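Local coordinates for protein nigritoxine (PDB 5M41) that is a bacterial toxin directed against crustaceans and insects, at residues I283-D288 with K350-V355; T424-R429 with R436-A441; D558-I563 with R699-N704. All blocks are in the same frame, centred on the assembly; numbering follows the deposited sequence. Where two conformers were deposited one is given.

Contact 1: residues I283-D288 with K350-V355; sequences IGAWID and KNLGQV
Leu352 meets Ile283 and Ala285 through methyl groups alone: no ring, amide or guanidinium face is used between the two segments. The aromatic ring that packs here belongs to Tyr428, whose side chain touches both Ile283 and Leu352, while the indole of Trp286 is hydrogen-bonded through NE1 to Pro439 O. The tightest touch is Leu352 CD1 against Ile283 CG2, at 3.4 Å shorter than a usual van der Waals contact, with the two side chains slanting past each other. Ala285 CB touches both leucine methyls, 3.9 Å from Leu352 CD1 and 4.0 Å from Leu352 CD2. Leu352 reaches this position because its CB points at the other segment and CG stands anti to the backbone N (chi1 -179°). On the isoleucine, the branch in use is CG2, itself anti to N. No hydrogen bond crosses the contact; the backbone of Ala285 bonds to Ser349 instead, and that of Ile287 to Lys347. Gly284, just past helix 277-283, leaves helical angles with positive phi (53°) as the chain turns toward strand 286-288. The geometry is that of apolar packing at a helix-to-strand turn, where strand 286-288 joins strand 340-348 in a branched antiparallel sheet.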
loop_
_atom_site.group_PDB
_atom_site.type_symbol
_atom_site.label_atom_id
_atom_site.label_comp_id
_atom_site.label_asym_id
_atom_site.label_seq_id
_atom_site.Cartn_x
_atom_site.Cartn_y
_atom_site.Cartn_z
ATOM N N ILE A 283 12.750 11.244 -0.126
ATOM C CA ILE A 283 12.297 11.358 -1.507
ATOM C C ILE A 283 11.098 12.315 -1.558
ATOM O O ILE A 283 11.017 13.159 -2.458
ATOM C CB ILE A 283 11.960 9.975 -2.148
ATOM C CG1 ILE A 283 13.175 9.022 -2.154
ATOM C CG2 ILE A 283 11.408 10.140 -3.556
ATOM C CD1 ILE A 283 14.427 9.558 -2.829
ATOM N N GLY A 284 10.189 12.195 -0.586
ATOM C CA GLY A 284 8.985 13.036 -0.528
ATOM C C GLY A 284 8.199 12.994 -1.832
ATOM O O GLY A 284 7.950 14.031 -2.476
ATOM N N ALA A 285 7.815 11.788 -2.234
ATOM C CA ALA A 285 7.180 11.599 -3.551
ATOM C C ALA A 285 5.748 12.158 -3.632
ATOM O O ALA A 285 5.324 12.652 -4.695
ATOM C CB ALA A 285 7.226 10.121 -3.960
ATOM N N TRP A 286 5.034 12.117 -2.503
ATOM C CA TRP A 286 3.586 12.348 -2.473
ATOM C C TRP A 286 3.145 13.497 -1.598
ATOM O O TRP A 286 3.677 13.692 -0.510
ATOM C CB TRP A 286 2.887 11.058 -2.052
ATOM C CG TRP A 286 3.187 9.932 -3.025
ATOM C CD1 TRP A 286 3.982 8.812 -2.820
ATOM C CD2 TRP A 286 2.749 9.833 -4.433
ATOM N NE1 TRP A 286 4.018 8.022 -3.939
ATOM C CE2 TRP A 286 3.304 8.581 -4.945
ATOM C CE3 TRP A 286 1.943 10.607 -5.264
ATOM C CZ2 TRP A 286 3.075 8.157 -6.249
ATOM C CZ3 TRP A 286 1.712 10.171 -6.573
ATOM C CH2 TRP A 286 2.263 8.972 -7.056
ATOM N N ILE A 287 2.167 14.265 -2.087
ATOM C CA ILE A 287 1.589 15.384 -1.355
ATOM C C ILE A 287 0.169 14.991 -0.968
ATOM O O ILE A 287 -0.651 14.699 -1.833
ATOM C CB ILE A 287 1.475 16.661 -2.234
ATOM C CG1 ILE A 287 2.843 17.124 -2.720
ATOM C CG2 ILE A 287 0.734 17.792 -1.492
ATOM C CD1 ILE A 287 2.767 17.958 -3.992
ATOM N N ASP A 288 -0.121 15.017 0.325
ATOM C CA ASP A 288 -1.470 14.764 0.828
ATOM C C ASP A 288 -2.520 15.643 0.166
ATOM O O ASP A 288 -2.268 16.814 -0.127
ATOM C CB ASP A 288 -1.514 14.995 2.341
ATOM C CG ASP A 288 -1.405 13.698 3.130
ATOM O OD1 ASP A 288 -2.095 13.613 4.159
ATOM O OD2 ASP A 288 -0.652 12.769 2.728
ATOM N N LYS A 350 5.800 17.609 -7.778
ATOM C CA LYS A 350 6.537 18.098 -8.950
ATOM C C LYS A 350 8.054 18.171 -8.715
ATOM O O LYS A 350 8.838 18.066 -9.662
ATOM C CB LYS A 350 5.948 19.434 -9.434
ATOM C CG LYS A 350 4.782 19.233 -10.405
ATOM C CD LYS A 350 3.469 19.844 -9.919
ATOM C CE LYS A 350 2.279 19.159 -10.591
ATOM N NZ LYS A 350 0.957 19.514 -9.991
ATOM N N ASN A 351 8.450 18.303 -7.448
ATOM C CA ASN A 351 9.838 18.148 -7.021
ATOM C C ASN A 351 10.484 16.759 -7.240
ATOM O O ASN A 351 11.714 16.632 -7.247
ATOM C CB ASN A 351 9.937 18.502 -5.546
ATOM C CG ASN A 351 11.209 19.240 -5.214
ATOM O OD1 ASN A 351 11.675 20.068 -5.998
ATOM N ND2 ASN A 351 11.774 18.956 -4.042
ATOM N N LEU A 352 9.661 15.724 -7.422
ATOM C CA LEU A 352 10.150 14.342 -7.533
ATOM C C LEU A 352 11.014 14.086 -8.771
ATOM O O LEU A 352 12.012 13.384 -8.692
ATOM C CB LEU A 352 8.969 13.361 -7.527
ATOM C CG LEU A 352 9.263 11.865 -7.621
ATOM C CD1 LEU A 352 9.994 11.406 -6.379
ATOM C CD2 LEU A 352 7.987 11.047 -7.801
ATOM N N GLY A 353 10.606 14.646 -9.908
ATOM C CA GLY A 353 11.203 14.338 -11.217
ATOM C C GLY A 353 10.099 13.995 -12.211
ATOM O O GLY A 353 8.935 14.315 -11.972
ATOM N N GLN A 354 10.452 13.368 -13.334
ATOM C CA GLN A 354 9.459 12.867 -14.275
ATOM C C GLN A 354 8.832 11.578 -13.780
ATOM O O GLN A 354 9.547 10.649 -13.411
ATOM C CB GLN A 354 10.124 12.492 -15.576
ATOM C CG GLN A 354 10.100 13.511 -16.673
ATOM C CD GLN A 354 10.944 13.036 -17.821
ATOM O OE1 GLN A 354 11.732 13.801 -18.358
ATOM N NE2 GLN A 354 10.827 11.742 -18.173
ATOM N N VAL A 355 7.508 11.500 -13.802
ATOM C CA VAL A 355 6.853 10.215 -13.635
ATOM C C VAL A 355 6.993 9.467 -14.964
ATOM O O VAL A 355 6.605 9.998 -16.026
ATOM C CB VAL A 355 5.372 10.355 -13.242
ATOM C CG1 VAL A 355 4.669 8.982 -13.262
ATOM C CG2 VAL A 355 5.256 10.964 -11.839
#

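Contact 2: residues T424-R429 with R436-A441; sequences TRPTYR and RPIPTA
Tyr428 and Arg436 form a hydrogen-bonded antiparallel pair: Tyr428 N donates to Arg436 O and Arg436 N to Tyr428 O, each at 2.8 Å. The next pair, Thr427 with Pro437, is non-hydrogen-bonded, which suits a proline without an N-H; its CA atoms come within 4.0 Å, and Pro437 CA makes a CA-H...O contact with Pro426 O at 3.2 Å. That same oxygen accepts Ile438 N at 2.9 Å, the donor lying 43° out of the carbonyl plane. Around this ladder, Pro437 CB sits over the centre of one face of the Arg425 guanidinium, 3.5 Å above its plane. A bend at chi3 (80°) lays the guanidinium against the proline ring, and a water links Arg425 NE to Ile438 O, while NH1 bonds to Val273 O. The Tyr428 ring lies alongside the Arg436 side chain and presents an edge to Pro437 O, with CE2 3.6 Å from that oxygen. The Ile438 and Pro426 side chains cross at about a right angle, with Ile438 CD1 4.0 Å from Pro426 CB. Farther out, Pro437 O accepts a hydrogen bond from Tyr275 OH. This beta hairpin has strand 354-357 on the other side of strand 427-429, helix 277-283 against Tyr428 and Pro439, and strand 359-363 beside Pro426 and Thr440.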
loop_
_atom_site.group_PDB
_atom_site.type_symbol
_atom_site.label_atom_id
_atom_site.label_comp_id
_atom_site.label_asym_id
_atom_site.label_seq_id
_atom_site.Cartn_x
_atom_site.Cartn_y
_atom_site.Cartn_z
ATOM N N THR A 424 3.378 -4.595 -11.967
ATOM C CA THR A 424 4.502 -3.668 -12.155
ATOM C C THR A 424 4.302 -2.366 -11.337
ATOM O O THR A 424 3.204 -1.769 -11.335
ATOM C CB THR A 424 4.651 -3.374 -13.663
ATOM O OG1 THR A 424 4.824 -4.619 -14.313
ATOM C CG2 THR A 424 5.862 -2.491 -13.993
ATOM N N ARG A 425 5.366 -1.947 -10.661
ATOM C CA ARG A 425 5.393 -0.746 -9.821
ATOM C C ARG A 425 5.522 0.523 -10.656
ATOM O O ARG A 425 6.083 0.482 -11.744
ATOM C CB ARG A 425 6.598 -0.837 -8.885
ATOM C CG ARG A 425 6.475 -1.963 -7.857
ATOM C CD ARG A 425 7.828 -2.312 -7.255
ATOM N NE ARG A 425 8.191 -1.350 -6.217
ATOM C CZ ARG A 425 9.384 -1.296 -5.607
ATOM N NH1 ARG A 425 10.351 -2.147 -5.948
ATOM N NH2 ARG A 425 9.611 -0.375 -4.667
ATOM N N PRO A 426 4.981 1.653 -10.162
ATOM C CA PRO A 426 5.189 2.920 -10.852
ATOM C C PRO A 426 6.653 3.323 -10.730
ATOM O O PRO A 426 7.318 2.912 -9.776
ATOM C CB PRO A 426 4.305 3.899 -10.057
ATOM C CG PRO A 426 4.307 3.303 -8.659
ATOM C CD PRO A 426 4.149 1.826 -8.953
ATOM N N THR A 427 7.158 4.094 -11.693
ATOM C CA THR A 427 8.547 4.509 -11.662
ATOM C C THR A 427 8.673 6.011 -11.956
ATOM O O THR A 427 7.786 6.626 -12.529
ATOM C CB THR A 427 9.455 3.745 -12.673
ATOM O OG1 THR A 427 9.117 4.129 -14.008
ATOM C CG2 THR A 427 9.408 2.208 -12.543
ATOM N N TYR A 428 9.799 6.593 -11.568
ATOM C CA TYR A 428 10.096 7.986 -11.871
ATOM C C TYR A 428 11.561 8.107 -12.245
ATOM O O TYR A 428 12.355 7.199 -11.998
ATOM C CB TYR A 428 9.789 8.908 -10.683
ATOM C CG TYR A 428 10.788 8.840 -9.545
ATOM C CD1 TYR A 428 11.739 9.850 -9.363
ATOM C CD2 TYR A 428 10.772 7.769 -8.637
ATOM C CE1 TYR A 428 12.646 9.811 -8.300
ATOM C CE2 TYR A 428 11.682 7.703 -7.593
ATOM C CZ TYR A 428 12.613 8.722 -7.425
ATOM O OH TYR A 428 13.497 8.650 -6.373
ATOM N N ARG A 429 11.897 9.218 -12.875
ATOM C CA ARG A 429 13.261 9.492 -13.252
ATOM C C ARG A 429 13.736 10.659 -12.403
ATOM O O ARG A 429 13.166 11.747 -12.456
ATOM C CB ARG A 429 13.343 9.818 -14.749
ATOM C CG ARG A 429 14.723 10.267 -15.228
ATOM C CD ARG A 429 14.688 10.717 -16.687
ATOM N NE ARG A 429 13.733 9.894 -17.413
ATOM C CZ ARG A 429 14.026 8.738 -18.012
ATOM N NH1 ARG A 429 15.274 8.263 -18.027
ATOM N NH2 ARG A 429 13.059 8.062 -18.614
ATOM N N ARG A 436 13.713 4.845 -11.158
ATOM C CA ARG A 436 13.520 4.101 -9.909
ATOM C C ARG A 436 12.029 3.917 -9.626
ATOM O O ARG A 436 11.231 4.767 -9.999
ATOM C CB ARG A 436 14.131 4.867 -8.721
ATOM C CG ARG A 436 15.583 5.289 -8.882
ATOM C CD ARG A 436 16.153 5.811 -7.572
ATOM N NE ARG A 436 17.557 5.439 -7.403
ATOM C CZ ARG A 436 18.260 5.658 -6.300
ATOM N NH1 ARG A 436 17.696 6.256 -5.258
ATOM N NH2 ARG A 436 19.530 5.284 -6.238
ATOM N N PRO A 437 11.654 2.841 -8.921
ATOM C CA PRO A 437 10.266 2.775 -8.500
ATOM C C PRO A 437 9.868 3.926 -7.551
ATOM O O PRO A 437 10.675 4.379 -6.741
ATOM C CB PRO A 437 10.166 1.413 -7.795
ATOM C CG PRO A 437 11.579 1.043 -7.477
ATOM C CD PRO A 437 12.377 1.590 -8.620
ATOM N N ILE A 438 8.638 4.404 -7.668
ATOM C CA ILE A 438 8.135 5.403 -6.731
ATOM C C ILE A 438 7.860 4.748 -5.369
ATOM O O ILE A 438 7.211 3.711 -5.300
ATOM C CB ILE A 438 6.880 6.161 -7.241
ATOM C CG1 ILE A 438 7.038 6.511 -8.741
ATOM C CG2 ILE A 438 6.680 7.435 -6.392
ATOM C CD1 ILE A 438 5.951 7.421 -9.307
ATOM N N PRO A 439 8.383 5.349 -4.281
ATOM C CA PRO A 439 8.079 4.865 -2.935
ATOM C C PRO A 439 6.580 4.932 -2.636
ATOM O O PRO A 439 5.843 5.715 -3.248
ATOM C CB PRO A 439 8.836 5.848 -2.014
ATOM C CG PRO A 439 9.910 6.420 -2.873
ATOM C CD PRO A 439 9.344 6.461 -4.273
ATOM N N THR A 440 6.139 4.110 -1.699
ATOM C CA THR A 440 4.757 4.145 -1.272
ATOM C C THR A 440 4.437 5.467 -0.568
ATOM O O THR A 440 5.303 6.102 0.022
ATOM C CB THR A 440 4.402 2.962 -0.355
ATOM O OG1 THR A 440 3.007 3.043 -0.021
ATOM C CG2 THR A 440 5.269 2.966 0.928
ATOM N N ALA A 441 3.196 5.908 -0.703
ATOM C CA ALA A 441 2.736 7.053 0.048
ATOM C C ALA A 441 2.439 6.664 1.493
ATOM O O ALA A 441 2.352 7.546 2.339
ATOM C CB ALA A 441 1.502 7.638 -0.594
HETATM O O HOH W 1 6.503 1.301 -6.072
#

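Contact 3: residues D558-I563 with R699-N704; sequences DDFNNI and RATAKN
Phe560 on strand 560-562 faces Ala700, Thr701 and Asn704 of helix 699-704, the two short axes passing 11.5 Å apart with a signed crossing angle of -61°. This is helix-on-sheet packing: the strand is one of the two outermost of a six-stranded antiparallel sheet, and the C-terminal end of helix 688-704 packs on it and on the neighbouring strands 571-576 and 583-589. The side chains of Phe560 and Asn704 approach from opposite directions and overlap as a stack, amide and ring planes being 17° apart. Asn704 ND2 sits over the middle of the ring, 3.4 Å from Phe560 CG, and Asn704 CB adds a CH-pi contact 3.8 Å from the Phe560 ring centroid. CG of the asparagine stands anti to its own N (chi1 -164°), which carries the amide out over the aromatic face. Because the amide lies nearly flat on the ring, its N-H bonds run roughly along the ring plane rather than into it; ND2 is hydrogen-bonded to His585 NE2, and weakly to Lys473 O, so the amide nitrogen is held by residues outside the pair. Elsewhere round the ring, Ala700 CB touches Phe560 CZ at 4.3 Å, and Ile574 and Val576 also pack on Phe560. At the ring edge, near its plane, Thr701 OG1 comes to 3.8 Å from Phe560 CE1, and the same hydroxyl is hydrogen-bonded to Ser697 O.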
loop_
_atom_site.group_PDB
_atom_site.type_symbol
_atom_site.label_atom_id
_atom_site.label_comp_id
_atom_site.label_asym_id
_atom_site.label_seq_id
_atom_site.Cartn_x
_atom_site.Cartn_y
_atom_site.Cartn_z
ATOM N N ASP A 558 -7.116 4.802 27.280
ATOM C CA ASP A 558 -6.547 5.390 28.502
ATOM C C ASP A 558 -7.379 5.230 29.777
ATOM O O ASP A 558 -6.884 5.504 30.865
ATOM C CB ASP A 558 -6.268 6.884 28.284
ATOM C CG ASP A 558 -5.355 7.143 27.095
ATOM O OD1 ASP A 558 -4.288 6.496 27.009
ATOM O OD2 ASP A 558 -5.703 7.995 26.245
ATOM N N ASP A 559 -8.639 4.814 29.659
ATOM C CA ASP A 559 -9.526 4.756 30.834
ATOM C C ASP A 559 -9.410 3.444 31.590
ATOM O O ASP A 559 -9.235 2.379 30.983
ATOM C CB ASP A 559 -10.994 4.965 30.451
ATOM C CG ASP A 559 -11.229 6.232 29.618
ATOM O OD1 ASP A 559 -10.748 7.327 29.988
ATOM O OD2 ASP A 559 -11.921 6.124 28.583
ATOM N N PHE A 560 -9.554 3.534 32.913
ATOM C CA PHE A 560 -9.457 2.385 33.817
ATOM C C PHE A 560 -10.817 2.068 34.403
ATOM O O PHE A 560 -11.678 2.951 34.530
ATOM C CB PHE A 560 -8.478 2.669 34.959
ATOM C CG PHE A 560 -7.039 2.727 34.535
ATOM C CD1 PHE A 560 -6.175 1.657 34.813
ATOM C CD2 PHE A 560 -6.525 3.858 33.899
ATOM C CE1 PHE A 560 -4.837 1.700 34.443
ATOM C CE2 PHE A 560 -5.185 3.917 33.537
ATOM C CZ PHE A 560 -4.344 2.833 33.797
ATOM N N ASN A 561 -11.005 0.793 34.735
ATOM C CA ASN A 561 -12.198 0.304 35.414
ATOM C C ASN A 561 -11.758 -0.616 36.517
ATOM O O ASN A 561 -10.668 -1.198 36.441
ATOM C CB ASN A 561 -13.092 -0.487 34.466
ATOM C CG ASN A 561 -13.676 0.371 33.383
ATOM O OD1 ASN A 561 -13.205 0.355 32.228
ATOM N ND2 ASN A 561 -14.672 1.159 33.743
ATOM N N ASN A 562 -12.610 -0.749 37.533
ATOM C CA ASN A 562 -12.408 -1.727 38.581
ATOM C C ASN A 562 -13.120 -2.997 38.130
ATOM O O ASN A 562 -14.347 -3.036 38.039
ATOM C CB ASN A 562 -12.963 -1.198 39.908
ATOM C CG ASN A 562 -12.714 -2.135 41.081
ATOM O OD1 ASN A 562 -12.051 -3.181 40.972
ATOM N ND2 ASN A 562 -13.244 -1.751 42.225
ATOM N N ILE A 563 -12.337 -4.013 37.788
ATOM C CA ILE A 563 -12.893 -5.308 37.400
ATOM C C ILE A 563 -12.858 -6.254 38.607
ATOM O O ILE A 563 -13.192 -7.437 38.498
ATOM C CB ILE A 563 -12.150 -5.919 36.180
ATOM C CG1 ILE A 563 -10.635 -6.059 36.473
ATOM C CG2 ILE A 563 -12.443 -5.105 34.917
ATOM C CD1 ILE A 563 -9.863 -6.957 35.519
ATOM N N ARG A 699 3.093 1.594 31.157
ATOM C CA ARG A 699 3.405 2.920 31.685
ATOM C C ARG A 699 2.172 3.628 32.270
ATOM O O ARG A 699 2.237 4.197 33.366
ATOM C CB ARG A 699 4.062 3.778 30.591
ATOM C CG ARG A 699 5.511 3.402 30.324
ATOM C CD ARG A 699 6.087 4.156 29.130
ATOM N NE ARG A 699 7.471 3.750 28.876
ATOM C CZ ARG A 699 8.130 3.947 27.729
ATOM N NH1 ARG A 699 7.524 4.531 26.705
ATOM N NH2 ARG A 699 9.400 3.559 27.610
ATOM N N ALA A 700 1.050 3.578 31.556
ATOM C CA ALA A 700 -0.211 4.142 32.069
ATOM C C ALA A 700 -0.650 3.462 33.383
ATOM O O ALA A 700 -1.136 4.131 34.298
ATOM C CB ALA A 700 -1.322 4.071 31.015
ATOM N N THR A 701 -0.453 2.143 33.477
ATOM C CA THR A 701 -0.857 1.378 34.652
ATOM C C THR A 701 0.019 1.745 35.845
ATOM O O THR A 701 -0.501 2.001 36.922
ATOM C CB THR A 701 -0.871 -0.134 34.354
ATOM O OG1 THR A 701 -1.847 -0.403 33.336
ATOM C CG2 THR A 701 -1.220 -0.955 35.580
ATOM N N ALA A 702 1.340 1.822 35.636
ATOM C CA ALA A 702 2.280 2.287 36.675
ATOM C C ALA A 702 1.887 3.672 37.187
ATOM O O ALA A 702 1.836 3.915 38.398
ATOM C CB ALA A 702 3.710 2.316 36.141
ATOM N N LYS A 703 1.600 4.571 36.252
ATOM C CA LYS A 703 1.249 5.938 36.593
ATOM C C LYS A 703 -0.073 6.013 37.372
ATOM O O LYS A 703 -0.172 6.693 38.388
ATOM C CB LYS A 703 1.154 6.778 35.321
ATOM C CG LYS A 703 0.782 8.219 35.599
ATOM C CD LYS A 703 0.775 9.073 34.345
ATOM C CE LYS A 703 0.411 10.503 34.709
ATOM N NZ LYS A 703 0.975 11.472 33.731
ATOM N N ASN A 704 -1.084 5.315 36.873
ATOM C CA ASN A 704 -2.409 5.346 37.476
ATOM C C ASN A 704 -2.454 4.835 38.930
ATOM O O ASN A 704 -3.300 5.269 39.697
ATOM C CB ASN A 704 -3.415 4.586 36.614
ATOM C CG ASN A 704 -4.847 4.920 36.978
ATOM O OD1 ASN A 704 -5.244 6.091 36.952
ATOM N ND2 ASN A 704 -5.625 3.904 37.346
#

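In the fold
From the N terminus, contact 1 closes first, bringing 350-355 back to the end of helix 277-283 around 61 residues that include much of a branched antiparallel sheet. Contact 2 follows as a short hairpin, and contact 3 comes last, spanning 135 residues. All three are in series: none nests in or crosses another. Contacts 1 and 2, with centres 10 Å apart, both reach a three-stranded sheet, in which strands 354-357 and 427-429 are neighbours, and are joined by Gln354 O with Arg429 N, and by Trp286 NE1 with Pro439 O, both probable hydrogen bonds. Contact 3 stands apart, its nearest atoms about 23 Å from those of contact 1, and ties a helix to another sheet.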